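Local coordinates for protein histidine acid phosphatase (Bifidobacterium longum subsp. infantis, PDB 6RXD) that probably removes phosphate groups from inositol polyphosphates, including phytate, and from 2,3-bisphosphoglycerate, as a histidine acid phosphatase of the MINPP subfamily, at residues Gln14-Pro19 with Tyr109-Arg114; Ser25-Ala30 with Tyr472-Val477; Ile37-Met42 with Gln117-Leu122; Gly130-Tyr135 with Asn165-Thr170. All coordinates share one frame; numbering follows the deposited sequence.

Contact 1 (Gln14-Pro19 with Tyr109-Arg114); sequences QPYVAP and YGIGER
The extended loop that carries Tyr16, Ala18 and Pro19 passes beside the helix bearing Ile111 and Arg114 without any hydrogen bond between the two segments; the nearest CA atoms, those of Ala18 and Gly110, are 7.7 Å apart. Side chains bridge the gap, Arg114 with the largest share. Its guanidinium is sandwiched. One face takes the aliphatic atoms of the loop, with Pro19 CD 3.5 Å from Arg114 NE and Ala18 CB 3.7 Å from Arg114 NH2. The opposite face rests on the helix's own Gly110 O, 3.3 Å above the plane and over its centre. Gly110 has no CB, which matters because a side chain there would run into Arg114 NH1. The arginine chain folds back at its third torsion (chi3 -65°), and this bend lays the flat group along the helix surface.

Tyr16 meets the helix in two ways. Arg114 NH2 approaches the ring edge near its plane, 3.9 Å from Tyr16 CE2, with ring and guanidinium planes just 13° apart. Ile111 CD1 instead sits over a ring face, 4.1 Å from the Tyr16 centroid and 20° off the normal, a CH-pi contact displaced toward the rim. The polar ends converge on one carboxylate outside the two segments: Arg114 NE forms a salt bridge with Glu474, and Tyr16 OH bonds to Glu474 and to Asn445. The arrangement is that of an N-terminal arm laid on helix 102-118, in a chain of the branch 2 histidine phosphatase fold.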
loop_
_atom_site.group_PDB
_atom_site.type_symbol
_atom_site.label_atom_id
_atom_site.label_comp_id
_atom_site.label_asym_id
_atom_site.label_seq_id
_atom_site.Cartn_x
_atom_site.Cartn_y
_atom_site.Cartn_z
ATOM N N GLN A 14 -1.220 6.415 5.232
ATOM C CA GLN A 14 -1.499 6.072 6.622
ATOM C C GLN A 14 -0.478 5.062 7.167
ATOM O O GLN A 14 -0.302 3.972 6.605
ATOM C CB GLN A 14 -2.904 5.462 6.710
ATOM C CG GLN A 14 -3.226 4.816 8.049
ATOM C CD GLN A 14 -3.249 5.807 9.175
ATOM O OE1 GLN A 14 -3.915 6.849 9.086
ATOM N NE2 GLN A 14 -2.531 5.498 10.257
ATOM N N PRO A 15 0.215 5.413 8.262
ATOM C CA PRO A 15 1.110 4.386 8.807
ATOM C C PRO A 15 0.342 3.164 9.332
ATOM O O PRO A 15 -0.759 3.289 9.890
ATOM C CB PRO A 15 1.805 5.115 9.960
ATOM C CG PRO A 15 1.797 6.574 9.518
ATOM C CD PRO A 15 0.440 6.732 8.881
ATOM N N TYR A 16 0.917 1.982 9.140
ATOM C CA TYR A 16 0.286 0.757 9.616
ATOM C C TYR A 16 -0.042 0.846 11.092
ATOM O O TYR A 16 0.776 1.312 11.893
ATOM C CB TYR A 16 1.230 -0.422 9.404
ATOM C CG TYR A 16 0.572 -1.761 9.611
ATOM C CD1 TYR A 16 -0.403 -2.205 8.738
ATOM C CD2 TYR A 16 0.941 -2.583 10.668
ATOM C CE1 TYR A 16 -1.009 -3.451 8.908
ATOM C CE2 TYR A 16 0.354 -3.824 10.848
ATOM C CZ TYR A 16 -0.619 -4.253 9.967
ATOM O OH TYR A 16 -1.201 -5.490 10.156
ATOM N N VAL A 17 -1.242 0.393 11.446
ATOM C CA VAL A 17 -1.655 0.336 12.842
ATOM C C VAL A 17 -1.537 -1.109 13.315
ATOM O O VAL A 17 -2.357 -1.949 12.964
ATOM C CB VAL A 17 -3.088 0.840 13.023
ATOM C CG1 VAL A 17 -3.481 0.781 14.499
ATOM C CG2 VAL A 17 -3.213 2.262 12.500
ATOM N N ALA A 18 -0.498 -1.396 14.093
ATOM C CA ALA A 18 -0.269 -2.757 14.589
ATOM C C ALA A 18 -1.350 -3.132 15.600
ATOM O O ALA A 18 -1.870 -2.265 16.306
ATOM C CB ALA A 18 1.106 -2.867 15.218
ATOM N N PRO A 19 -1.707 -4.423 15.665
ATOM C CA PRO A 19 -2.760 -4.805 16.611
ATOM C C PRO A 19 -2.298 -4.642 18.052
ATOM O O PRO A 19 -1.126 -4.871 18.359
ATOM C CB PRO A 19 -2.993 -6.284 16.286
ATOM C CG PRO A 19 -1.652 -6.766 15.765
ATOM C CD PRO A 19 -1.141 -5.590 14.954
ATOM N N TYR A 109 8.879 -5.750 10.484
ATOM C CA TYR A 109 9.480 -6.532 11.560
ATOM C C TYR A 109 8.386 -7.037 12.507
ATOM O O TYR A 109 8.361 -8.212 12.876
ATOM C CB TYR A 109 10.498 -5.664 12.297
ATOM C CG TYR A 109 11.308 -6.408 13.341
ATOM C CD1 TYR A 109 12.573 -6.901 13.041
ATOM C CD2 TYR A 109 10.808 -6.606 14.624
ATOM C CE1 TYR A 109 13.318 -7.573 13.987
ATOM C CE2 TYR A 109 11.546 -7.283 15.579
ATOM C CZ TYR A 109 12.799 -7.763 15.251
ATOM O OH TYR A 109 13.540 -8.431 16.199
ATOM N N GLY A 110 7.459 -6.155 12.874
ATOM C CA GLY A 110 6.394 -6.529 13.790
ATOM C C GLY A 110 5.414 -7.508 13.175
ATOM O O GLY A 110 4.974 -8.457 13.821
ATOM N N ILE A 111 5.064 -7.281 11.916
ATOM C CA ILE A 111 4.158 -8.194 11.224
ATOM C C ILE A 111 4.771 -9.603 11.179
ATOM O O ILE A 111 4.074 -10.598 11.415
ATOM C CB ILE A 111 3.810 -7.695 9.808
ATOM C CG1 ILE A 111 3.035 -6.372 9.886
ATOM C CG2 ILE A 111 2.949 -8.735 9.075
ATOM C CD1 ILE A 111 2.878 -5.655 8.526
ATOM N N GLY A 112 6.073 -9.677 10.905
ATOM C CA GLY A 112 6.795 -10.947 10.892
ATOM C C GLY A 112 6.866 -11.639 12.244
ATOM O O GLY A 112 6.643 -12.853 12.330
ATOM N N GLU A 113 7.189 -10.883 13.294
ATOM C CA GLU A 113 7.156 -11.416 14.662
ATOM C C GLU A 113 5.805 -12.048 14.959
ATOM O O GLU A 113 5.723 -13.172 15.459
ATOM C CB GLU A 113 7.330 -10.309 15.703
ATOM C CG GLU A 113 8.643 -9.597 15.780
ATOM C CD GLU A 113 8.668 -8.653 16.976
ATOM O OE1 GLU A 113 7.800 -7.753 17.049
ATOM O OE2 GLU A 113 9.532 -8.833 17.858
ATOM N N ARG A 114 4.735 -11.305 14.680
ATOM C CA ARG A 114 3.397 -11.769 15.027
ATOM C C ARG A 114 2.900 -12.890 14.112
ATOM O O ARG A 114 2.043 -13.682 14.505
ATOM C CB ARG A 114 2.407 -10.594 15.047
ATOM C CG ARG A 114 2.767 -9.534 16.083
ATOM C CD ARG A 114 1.714 -8.436 16.173
ATOM N NE ARG A 114 1.625 -7.666 14.929
ATOM C CZ ARG A 114 2.360 -6.587 14.662
ATOM N NH1 ARG A 114 3.243 -6.135 15.545
ATOM N NH2 ARG A 114 2.219 -5.956 13.509
#

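Contact 2 (Ser25-Ala30 with Tyr472-Val477); sequences SSYSKA and YNENEV
Glu476 OE2 is gripped by three groups: Ser28 OG at 2.6 Å, and, from beyond the two segments, Arg469 NH1 in a salt bridge and Thr491 OG1. The other oxygen, Glu476 OE1, takes the backbone N-H of Ser28 at 2.9 Å on its syn lone pair, in a nearly straight bond (172°). Ser28 OG also arrives on the syn side, 17° out of the carboxylate plane, so one serine holds both oxygens and fixes the rotation of the carboxylate. Glu476 can reach it because CG is anti to the backbone N (chi1 -176°) and the chain beyond stays extended. A water adds a further bond to Glu476 OE1, at 2.8 Å. Replacing this residue by alanine would probably leave Ser28 N without its acceptor and deprive Arg469 of its carboxylate mate.

Tyr27 makes the second junction. Its hydroxyl donates to Glu474 O, with Tyr27 OH 2.6 Å from that oxygen, which lies near the ring plane at the edge. A bridging water lies 2.8 Å from Tyr27 OH and 2.7 Å from Glu474 OE2, and donates to both, the Glu474 carboxylate itself being taken up mainly by Tyr16 and Arg114.

Tyr472 to Asn475 form a type I' turn, which joins strands 467-472 and 475-477 in a tight antiparallel hairpin. The loop between helix 21-24 and strand 34-44 lies against this hairpin, while the Tyr27 ring also packs on Arg469 and Leu471 of strand 467-472 and on Arg118 of helix 102-118.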
loop_
_atom_site.group_PDB
_atom_site.type_symbol
_atom_site.label_atom_id
_atom_site.label_comp_id
_atom_site.label_asym_id
_atom_site.label_seq_id
_atom_site.Cartn_x
_atom_site.Cartn_y
_atom_site.Cartn_z
ATOM N N SER A 25 -4.243 -11.388 20.999
ATOM C CA SER A 25 -4.493 -12.509 21.903
ATOM C C SER A 25 -5.897 -13.094 21.762
ATOM O O SER A 25 -6.217 -14.092 22.410
ATOM C CB SER A 25 -4.287 -12.074 23.355
ATOM O OG SER A 25 -5.239 -11.086 23.717
ATOM N N SER A 26 -6.735 -12.484 20.926
ATOM C CA SER A 26 -8.137 -12.886 20.860
ATOM C C SER A 26 -8.603 -13.395 19.495
ATOM O O SER A 26 -9.805 -13.445 19.236
ATOM C CB SER A 26 -9.041 -11.738 21.315
ATOM O OG SER A 26 -8.991 -10.662 20.396
ATOM N N TYR A 27 -7.677 -13.793 18.628
ATOM C CA TYR A 27 -8.105 -14.364 17.351
ATOM C C TYR A 27 -8.845 -15.662 17.643
ATOM O O TYR A 27 -8.451 -16.422 18.539
ATOM C CB TYR A 27 -6.910 -14.639 16.437
ATOM C CG TYR A 27 -6.171 -13.390 16.011
ATOM C CD1 TYR A 27 -6.857 -12.282 15.537
ATOM C CD2 TYR A 27 -4.789 -13.322 16.092
ATOM C CE1 TYR A 27 -6.187 -11.133 15.149
ATOM C CE2 TYR A 27 -4.110 -12.181 15.715
ATOM C CZ TYR A 27 -4.815 -11.093 15.241
ATOM O OH TYR A 27 -4.146 -9.960 14.858
ATOM N N SER A 28 -9.911 -15.927 16.897
ATOM C CA SER A 28 -10.730 -17.105 17.180
ATOM C C SER A 28 -9.956 -18.417 17.034
ATOM O O SER A 28 -9.063 -18.539 16.182
ATOM C CB SER A 28 -11.987 -17.120 16.312
ATOM O OG SER A 28 -11.676 -17.473 14.973
ATOM N N LYS A 29 -10.286 -19.393 17.880
ATOM C CA LYS A 29 -9.727 -20.734 17.765
ATOM C C LYS A 29 -10.502 -21.541 16.722
ATOM O O LYS A 29 -11.719 -21.423 16.608
ATOM C CB LYS A 29 -9.792 -21.459 19.114
ATOM C CG LYS A 29 -9.202 -20.667 20.278
ATOM C CD LYS A 29 -7.787 -20.197 19.972
ATOM C CE LYS A 29 -7.122 -19.578 21.196
ATOM N NZ LYS A 29 -5.769 -19.048 20.861
ATOM N N ALA A 30 -9.794 -22.371 15.970
ATOM C CA ALA A 30 -10.447 -23.263 15.026
ATOM C C ALA A 30 -11.316 -24.250 15.796
ATOM O O ALA A 30 -11.035 -24.547 16.967
ATOM C CB ALA A 30 -9.408 -23.995 14.188
ATOM N N TYR A 472 -7.187 -9.129 7.972
ATOM C CA TYR A 472 -6.937 -8.025 7.049
ATOM C C TYR A 472 -6.374 -6.904 7.910
ATOM O O TYR A 472 -7.039 -6.433 8.850
ATOM C CB TYR A 472 -8.258 -7.591 6.417
ATOM C CG TYR A 472 -8.195 -6.479 5.381
ATOM C CD1 TYR A 472 -7.042 -6.211 4.647
ATOM C CD2 TYR A 472 -9.314 -5.694 5.148
ATOM C CE1 TYR A 472 -7.018 -5.181 3.688
ATOM C CE2 TYR A 472 -9.309 -4.675 4.210
ATOM C CZ TYR A 472 -8.168 -4.422 3.481
ATOM O OH TYR A 472 -8.206 -3.420 2.539
ATOM N N ASN A 473 -5.134 -6.515 7.632
ATOM C CA ASN A 473 -4.401 -5.594 8.491
ATOM C C ASN A 473 -4.428 -6.053 9.952
ATOM O O ASN A 473 -4.530 -5.250 10.890
ATOM C CB ASN A 473 -4.924 -4.162 8.293
ATOM C CG ASN A 473 -4.843 -3.718 6.837
ATOM O OD1 ASN A 473 -3.943 -4.136 6.117
ATOM N ND2 ASN A 473 -5.779 -2.872 6.398
ATOM N N GLU A 474 -4.323 -7.373 10.106
ATOM C CA GLU A 474 -4.284 -8.064 11.392
ATOM C C GLU A 474 -5.560 -7.970 12.225
ATOM O O GLU A 474 -5.558 -8.290 13.414
ATOM C CB GLU A 474 -3.020 -7.709 12.181
ATOM C CG GLU A 474 -1.798 -8.484 11.660
ATOM C CD GLU A 474 -0.501 -8.068 12.317
ATOM O OE1 GLU A 474 -0.052 -6.934 12.050
ATOM O OE2 GLU A 474 0.075 -8.872 13.091
ATOM N N ASN A 475 -6.659 -7.565 11.593
ATOM C CA ASN A 475 -7.976 -7.708 12.203
ATOM C C ASN A 475 -8.644 -8.938 11.617
ATOM O O ASN A 475 -8.653 -9.114 10.401
ATOM C CB ASN A 475 -8.842 -6.481 11.910
ATOM C CG ASN A 475 -8.271 -5.214 12.502
ATOM O OD1 ASN A 475 -7.991 -5.150 13.705
ATOM N ND2 ASN A 475 -8.074 -4.202 11.661
ATOM N N GLU A 476 -9.194 -9.793 12.470
ATOM C CA GLU A 476 -9.933 -10.955 11.975
ATOM C C GLU A 476 -11.241 -10.488 11.370
ATOM O O GLU A 476 -12.012 -9.751 12.004
ATOM C CB GLU A 476 -10.183 -11.964 13.104
ATOM C CG GLU A 476 -10.858 -13.264 12.644
ATOM C CD GLU A 476 -10.805 -14.340 13.714
ATOM O OE1 GLU A 476 -10.542 -13.983 14.881
ATOM O OE2 GLU A 476 -11.001 -15.535 13.393
ATOM N N VAL A 477 -11.490 -10.904 10.130
ATOM C CA VAL A 477 -12.685 -10.482 9.415
ATOM C C VAL A 477 -13.342 -11.685 8.762
ATOM O O VAL A 477 -12.674 -12.671 8.447
ATOM C CB VAL A 477 -12.360 -9.420 8.330
ATOM C CG1 VAL A 477 -11.889 -8.120 8.971
ATOM C CG2 VAL A 477 -11.327 -9.954 7.336
HETATM O O HOH W 1 -11.308 -11.934 16.647
HETATM O O HOH W 2 -1.427 -10.672 14.503
#

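Contact 3 (Ile37-Met42 with Gln117-Leu122); sequences IYTESM and QRNRSL
Thr39 faces Asn119 and Leu122 where a break between two helices packs on a beta sheet: strand 34-44 lies between strands 391-398 and 445-453, and Asn119 separates helix 102-118 from helix 120-129. The strand has a classic beta bulge here, Ile37 and Tyr38 both pairing with Val450.

The apolar part belongs to Leu122, whose two methyls divide the work. CD1 lies on the strand backbone, 3.5 Å from Ile37 C, while CD2 meets the methyl of Thr39, the Leu122 CD2 to Thr39 CG2 distance being 3.8 Å. Leu122 CG is anti to its own backbone N (chi1 178°), an orientation that carries the fork down to the strand.

Direct polar bonding between the two segments is absent. Asn119 ND2 stands 3.5 Å from Thr39 OG1, but at a poor angle. Both have Asp449 OD1 on the adjacent strand 445-453 as a hydrogen-bond partner, Thr39 OG1 alongside Trp448 O; the same Asp449 OD1 also receives Arg118 NH2 in a salt bridge. Three groups thus converge on one carboxylate oxygen; the nearby arginine charge would be expected to help keep that group ionised. Asn119, although it precedes helix 120-129 at the N-cap position, makes no capping bond with its side chain.

Waters supply the remaining links. One sits 2.8 Å from Tyr38 O and 2.9 Å from Asn119 OD1, bridging the two. A second donates to Thr39 OG1 at 2.8 Å and accepts a weak, 3.3 Å bond from Arg118 NH2.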
loop_
_atom_site.group_PDB
_atom_site.type_symbol
_atom_site.label_atom_id
_atom_site.label_comp_id
_atom_site.label_asym_id
_atom_site.label_seq_id
_atom_site.Cartn_x
_atom_site.Cartn_y
_atom_site.Cartn_z
ATOM N N ILE A 37 -2.306 -26.349 9.270
ATOM C CA ILE A 37 -1.498 -26.966 8.208
ATOM C C ILE A 37 -0.811 -25.966 7.263
ATOM O O ILE A 37 0.119 -26.330 6.549
ATOM C CB ILE A 37 -2.303 -27.955 7.348
ATOM C CG1 ILE A 37 -3.505 -27.258 6.702
ATOM C CG2 ILE A 37 -2.759 -29.154 8.184
ATOM C CD1 ILE A 37 -4.093 -28.043 5.526
ATOM N N TYR A 38 -1.268 -24.715 7.234
ATOM C CA TYR A 38 -0.721 -23.767 6.270
ATOM C C TYR A 38 -1.046 -22.343 6.684
ATOM O O TYR A 38 -2.061 -22.099 7.335
ATOM C CB TYR A 38 -1.299 -24.065 4.870
ATOM C CG TYR A 38 -0.736 -23.201 3.759
ATOM C CD1 TYR A 38 0.568 -23.386 3.294
ATOM C CD2 TYR A 38 -1.514 -22.210 3.163
ATOM C CE1 TYR A 38 1.089 -22.584 2.274
ATOM C CE2 TYR A 38 -1.009 -21.417 2.146
ATOM C CZ TYR A 38 0.284 -21.598 1.712
ATOM O OH TYR A 38 0.768 -20.786 0.699
ATOM N N THR A 39 -0.185 -21.402 6.316
ATOM C CA THR A 39 -0.561 -19.994 6.418
ATOM C C THR A 39 0.027 -19.220 5.249
ATOM O O THR A 39 0.995 -19.663 4.642
ATOM C CB THR A 39 -0.116 -19.377 7.757
ATOM O OG1 THR A 39 -0.687 -18.066 7.896
ATOM C CG2 THR A 39 1.413 -19.289 7.850
ATOM N N GLU A 40 -0.554 -18.073 4.905
ATOM C CA GLU A 40 -0.000 -17.304 3.794
ATOM C C GLU A 40 -0.390 -15.846 3.887
ATOM O O GLU A 40 -1.305 -15.484 4.617
ATOM C CB GLU A 40 -0.453 -17.871 2.451
ATOM C CG GLU A 40 -1.948 -17.834 2.252
ATOM C CD GLU A 40 -2.349 -18.306 0.885
ATOM O OE1 GLU A 40 -1.593 -18.072 -0.082
ATOM O OE2 GLU A 40 -3.424 -18.934 0.775
ATOM N N SER A 41 0.316 -15.015 3.133
ATOM C CA SER A 41 0.123 -13.577 3.247
ATOM C C SER A 41 0.446 -12.861 1.956
ATOM O O SER A 41 1.171 -13.375 1.099
ATOM C CB SER A 41 1.037 -13.030 4.340
ATOM O OG SER A 41 2.376 -13.052 3.889
ATOM N N MET A 42 -0.096 -11.659 1.812
ATOM C CA MET A 42 0.484 -10.704 0.878
ATOM C C MET A 42 0.447 -9.366 1.587
ATOM O O MET A 42 -0.587 -8.968 2.134
ATOM C CB MET A 42 -0.293 -10.646 -0.444
ATOM C CG MET A 42 0.345 -9.727 -1.501
ATOM S SD MET A 42 -0.061 -7.964 -1.310
ATOM C CE MET A 42 -1.814 -7.961 -1.725
ATOM N N GLN A 117 4.220 -15.852 15.860
ATOM C CA GLN A 117 3.551 -16.013 17.146
ATOM C C GLN A 117 2.140 -16.574 17.002
ATOM O O GLN A 117 1.734 -17.453 17.772
ATOM C CB GLN A 117 3.554 -14.687 17.913
ATOM C CG GLN A 117 4.939 -14.329 18.436
ATOM C CD GLN A 117 5.051 -12.918 18.967
ATOM O OE1 GLN A 117 4.166 -12.090 18.766
ATOM N NE2 GLN A 117 6.163 -12.630 19.644
ATOM N N ARG A 118 1.408 -16.093 16.000
ATOM C CA ARG A 118 0.042 -16.557 15.778
ATOM C C ARG A 118 0.004 -18.018 15.355
ATOM O O ARG A 118 -0.952 -18.741 15.654
ATOM C CB ARG A 118 -0.674 -15.699 14.731
ATOM C CG ARG A 118 -2.168 -15.999 14.640
ATOM C CD ARG A 118 -2.861 -15.039 13.689
ATOM N NE ARG A 118 -2.706 -15.433 12.286
ATOM C CZ ARG A 118 -1.900 -14.830 11.418
ATOM N NH1 ARG A 118 -1.151 -13.800 11.791
ATOM N NH2 ARG A 118 -1.844 -15.259 10.165
ATOM N N ASN A 119 1.044 -18.449 14.650
ATOM C CA ASN A 119 1.095 -19.812 14.153
ATOM C C ASN A 119 2.269 -20.570 14.715
ATOM O O ASN A 119 2.911 -21.342 14.010
ATOM C CB ASN A 119 1.125 -19.853 12.626
ATOM C CG ASN A 119 -0.261 -19.782 12.025
ATOM O OD1 ASN A 119 -1.089 -20.674 12.233
ATOM N ND2 ASN A 119 -0.521 -18.727 11.282
ATOM N N ARG A 120 2.526 -20.351 15.997
ATOM C CA ARG A 120 3.619 -21.014 16.689
ATOM C C ARG A 120 3.551 -22.535 16.539
ATOM O O ARG A 120 4.567 -23.181 16.268
ATOM C CB ARG A 120 3.617 -20.606 18.168
ATOM C CG ARG A 120 4.669 -21.301 19.000
ATOM C CD ARG A 120 4.590 -20.868 20.459
ATOM N NE ARG A 120 4.785 -19.428 20.604
ATOM C CZ ARG A 120 5.967 -18.847 20.801
ATOM N NH1 ARG A 120 7.073 -19.578 20.877
ATOM N NH2 ARG A 120 6.043 -17.529 20.918
ATOM N N SER A 121 2.360 -23.112 16.685
ATOM C CA SER A 121 2.238 -24.564 16.582
ATOM C C SER A 121 2.625 -25.052 15.186
ATOM O O SER A 121 3.399 -26.002 15.046
ATOM C CB SER A 121 0.825 -25.022 16.927
ATOM O OG SER A 121 0.752 -26.431 16.860
ATOM N N LEU A 122 2.100 -24.389 14.159
ATOM C CA LEU A 122 2.429 -24.730 12.775
ATOM C C LEU A 122 3.928 -24.713 12.515
ATOM O O LEU A 122 4.491 -25.642 11.929
ATOM C CB LEU A 122 1.747 -23.756 11.809
ATOM C CG LEU A 122 2.045 -23.955 10.316
ATOM C CD1 LEU A 122 1.432 -25.251 9.801
ATOM C CD2 LEU A 122 1.555 -22.766 9.490
HETATM O O HOH W 3 -2.464 -21.997 10.084
HETATM O O HOH W 4 0.812 -15.718 8.178
#

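Contact 4 (Gly130-Tyr135 with Asn165-Thr170); sequences GGTIAY and NVSAPT
Asn165 meets Gly131 through CB, CG and ND2. Its CB lies 3.3 Å from Gly131 O; CG follows on a first torsion that sets it beside the backbone N (chi1 -67°), and at the tip ND2 donates to the same Gly131 O at 2.7 Å. The bond is fairly straight (162°), and the acceptor lies close to the amide plane, which fixes the turn of the flat group. A leucine here would offer no N-H and is likely to leave Gly131 O without this donor, with the glycine pair ahead of the strand less firmly fixed.

The backbones then come together as a single parallel bridge between Ile133 and Val166. Ile133 N donates to Asn165 O at 2.7 Å, almost in line with the carbonyl bond, and Ser167 N returns the bond to Ile133 O at 2.8 Å (169°). Ser167 OG also stands 3.2 Å from Thr132 OG1, a weak contact at best. Farther on, a water accepts from Tyr135 N and lies 2.7 Å from Ser167 O, continuing the link where the chains part.

Val166 CG1 touches the edge of the Tyr135 ring at CD2, 4.0 Å away, the two side chains crossing at about a right angle. Tyr135 also touches Glu151 and Val166 touches Asp180, both seen to bind zinc in a crystal structure of this protein, though no zinc occupies that site in this chain. Main-chain bonds thus set the alignment, one amide fixes the start of the strand, and apolar contact remains at the far end.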
loop_
_atom_site.group_PDB
_atom_site.type_symbol
_atom_site.label_atom_id
_atom_site.label_comp_id
_atom_site.label_asym_id
_atom_site.label_seq_id
_atom_site.Cartn_x
_atom_site.Cartn_y
_atom_site.Cartn_z
ATOM N N GLY A 130 10.376 -30.740 8.793
ATOM C CA GLY A 130 10.954 -30.332 7.527
ATOM C C GLY A 130 10.059 -29.454 6.670
ATOM O O GLY A 130 10.266 -29.344 5.463
ATOM N N GLY A 131 9.070 -28.817 7.284
ATOM C CA GLY A 131 8.179 -27.942 6.538
ATOM C C GLY A 131 8.948 -26.720 6.081
ATOM O O GLY A 131 9.814 -26.244 6.811
ATOM N N THR A 132 8.657 -26.217 4.883
ATOM C CA THR A 132 9.428 -25.093 4.356
ATOM C C THR A 132 8.612 -23.814 4.191
ATOM O O THR A 132 7.378 -23.843 4.054
ATOM C CB THR A 132 10.130 -25.438 3.025
ATOM O OG1 THR A 132 9.147 -25.740 2.030
ATOM C CG2 THR A 132 11.056 -26.645 3.207
ATOM N N ILE A 133 9.320 -22.692 4.198
ATOM C CA ILE A 133 8.696 -21.376 4.079
ATOM C C ILE A 133 9.123 -20.733 2.761
ATOM O O ILE A 133 10.314 -20.706 2.438
ATOM C CB ILE A 133 9.147 -20.471 5.237
ATOM C CG1 ILE A 133 8.666 -21.036 6.579
ATOM C CG2 ILE A 133 8.651 -19.038 5.051
ATOM C CD1 ILE A 133 9.196 -20.276 7.788
ATOM N N ALA A 134 8.168 -20.220 1.992
ATOM C CA ALA A 134 8.504 -19.540 0.734
ATOM C C ALA A 134 8.321 -18.045 0.882
ATOM O O ALA A 134 7.235 -17.592 1.237
ATOM C CB ALA A 134 7.643 -20.067 -0.413
ATOM N N TYR A 135 9.382 -17.283 0.625
ATOM C CA TYR A 135 9.305 -15.825 0.614
ATOM C C TYR A 135 9.257 -15.358 -0.828
ATOM O O TYR A 135 10.025 -15.836 -1.662
ATOM C CB TYR A 135 10.539 -15.225 1.298
ATOM C CG TYR A 135 10.521 -15.302 2.807
ATOM C CD1 TYR A 135 9.759 -14.411 3.551
ATOM C CD2 TYR A 135 11.277 -16.250 3.490
ATOM C CE1 TYR A 135 9.739 -14.464 4.928
ATOM C CE2 TYR A 135 11.258 -16.313 4.882
ATOM C CZ TYR A 135 10.488 -15.412 5.585
ATOM O OH TYR A 135 10.453 -15.447 6.959
ATOM N N ASN A 165 14.719 -23.726 7.256
ATOM C CA ASN A 165 13.474 -24.172 6.617
ATOM C C ASN A 165 12.977 -23.251 5.504
ATOM O O ASN A 165 11.801 -23.266 5.180
ATOM C CB ASN A 165 12.351 -24.290 7.658
ATOM C CG ASN A 165 12.594 -25.392 8.669
ATOM O OD1 ASN A 165 13.433 -25.256 9.560
ATOM N ND2 ASN A 165 11.842 -26.475 8.556
ATOM N N VAL A 166 13.857 -22.439 4.928
ATOM C CA VAL A 166 13.433 -21.514 3.878
ATOM C C VAL A 166 13.629 -22.150 2.507
ATOM O O VAL A 166 14.694 -22.705 2.231
ATOM C CB VAL A 166 14.212 -20.186 3.948
ATOM C CG1 VAL A 166 13.773 -19.249 2.823
ATOM C CG2 VAL A 166 13.982 -19.522 5.294
ATOM N N SER A 167 12.602 -22.091 1.661
ATOM C CA SER A 167 12.729 -22.593 0.294
ATOM C C SER A 167 13.725 -21.735 -0.485
ATOM O O SER A 167 13.627 -20.506 -0.491
ATOM C CB SER A 167 11.377 -22.584 -0.419
ATOM O OG SER A 167 10.437 -23.384 0.263
ATOM N N ALA A 168 14.681 -22.379 -1.142
ATOM C CA ALA A 168 15.634 -21.658 -1.982
ATOM C C ALA A 168 14.927 -21.205 -3.252
ATOM O O ALA A 168 14.297 -22.018 -3.935
ATOM C CB ALA A 168 16.821 -22.553 -2.324
ATOM N N PRO A 169 15.014 -19.901 -3.574
ATOM C CA PRO A 169 14.368 -19.429 -4.807
ATOM C C PRO A 169 15.019 -19.983 -6.065
ATOM O O PRO A 169 16.233 -20.206 -6.080
ATOM C CB PRO A 169 14.579 -17.909 -4.753
ATOM C CG PRO A 169 14.723 -17.607 -3.291
ATOM C CD PRO A 169 15.491 -18.781 -2.743
ATOM N N THR A 170 14.214 -20.207 -7.101
ATOM C CA THR A 170 14.747 -20.536 -8.420
ATOM C C THR A 170 15.123 -19.257 -9.157
ATOM O O THR A 170 15.969 -19.272 -10.047
ATOM C CB THR A 170 13.743 -21.345 -9.266
ATOM O OG1 THR A 170 12.467 -20.691 -9.268
ATOM C CG2 THR A 170 13.585 -22.757 -8.718
HETATM O O HOH W 5 11.818 -18.517 -0.617
#

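In the fold
Three of the four contacts reach the same mixed sheet: contact 2 at its 467-472/475-477 hairpin, contact 3 on strand 34-44, contact 4 on strand 132-137. Contact 1 and contact 3 share helix 102-118, with centres about 16 Å apart. Contacts 1 and 2, about 14 Å apart, touch through Glu474, and contact 2 meets contact 3 where Tyr27 packs on Arg118. Contact 4 stands apart, its centre about 14 Å from that of contact 3, but helix 120-129 leads directly into its strand. Along the chain contact 2 spans almost everything, enclosing contacts 3 and 4, while contact 1 crosses both 2 and 3. The N-terminal arm is thereby tied to late strands and an early helix.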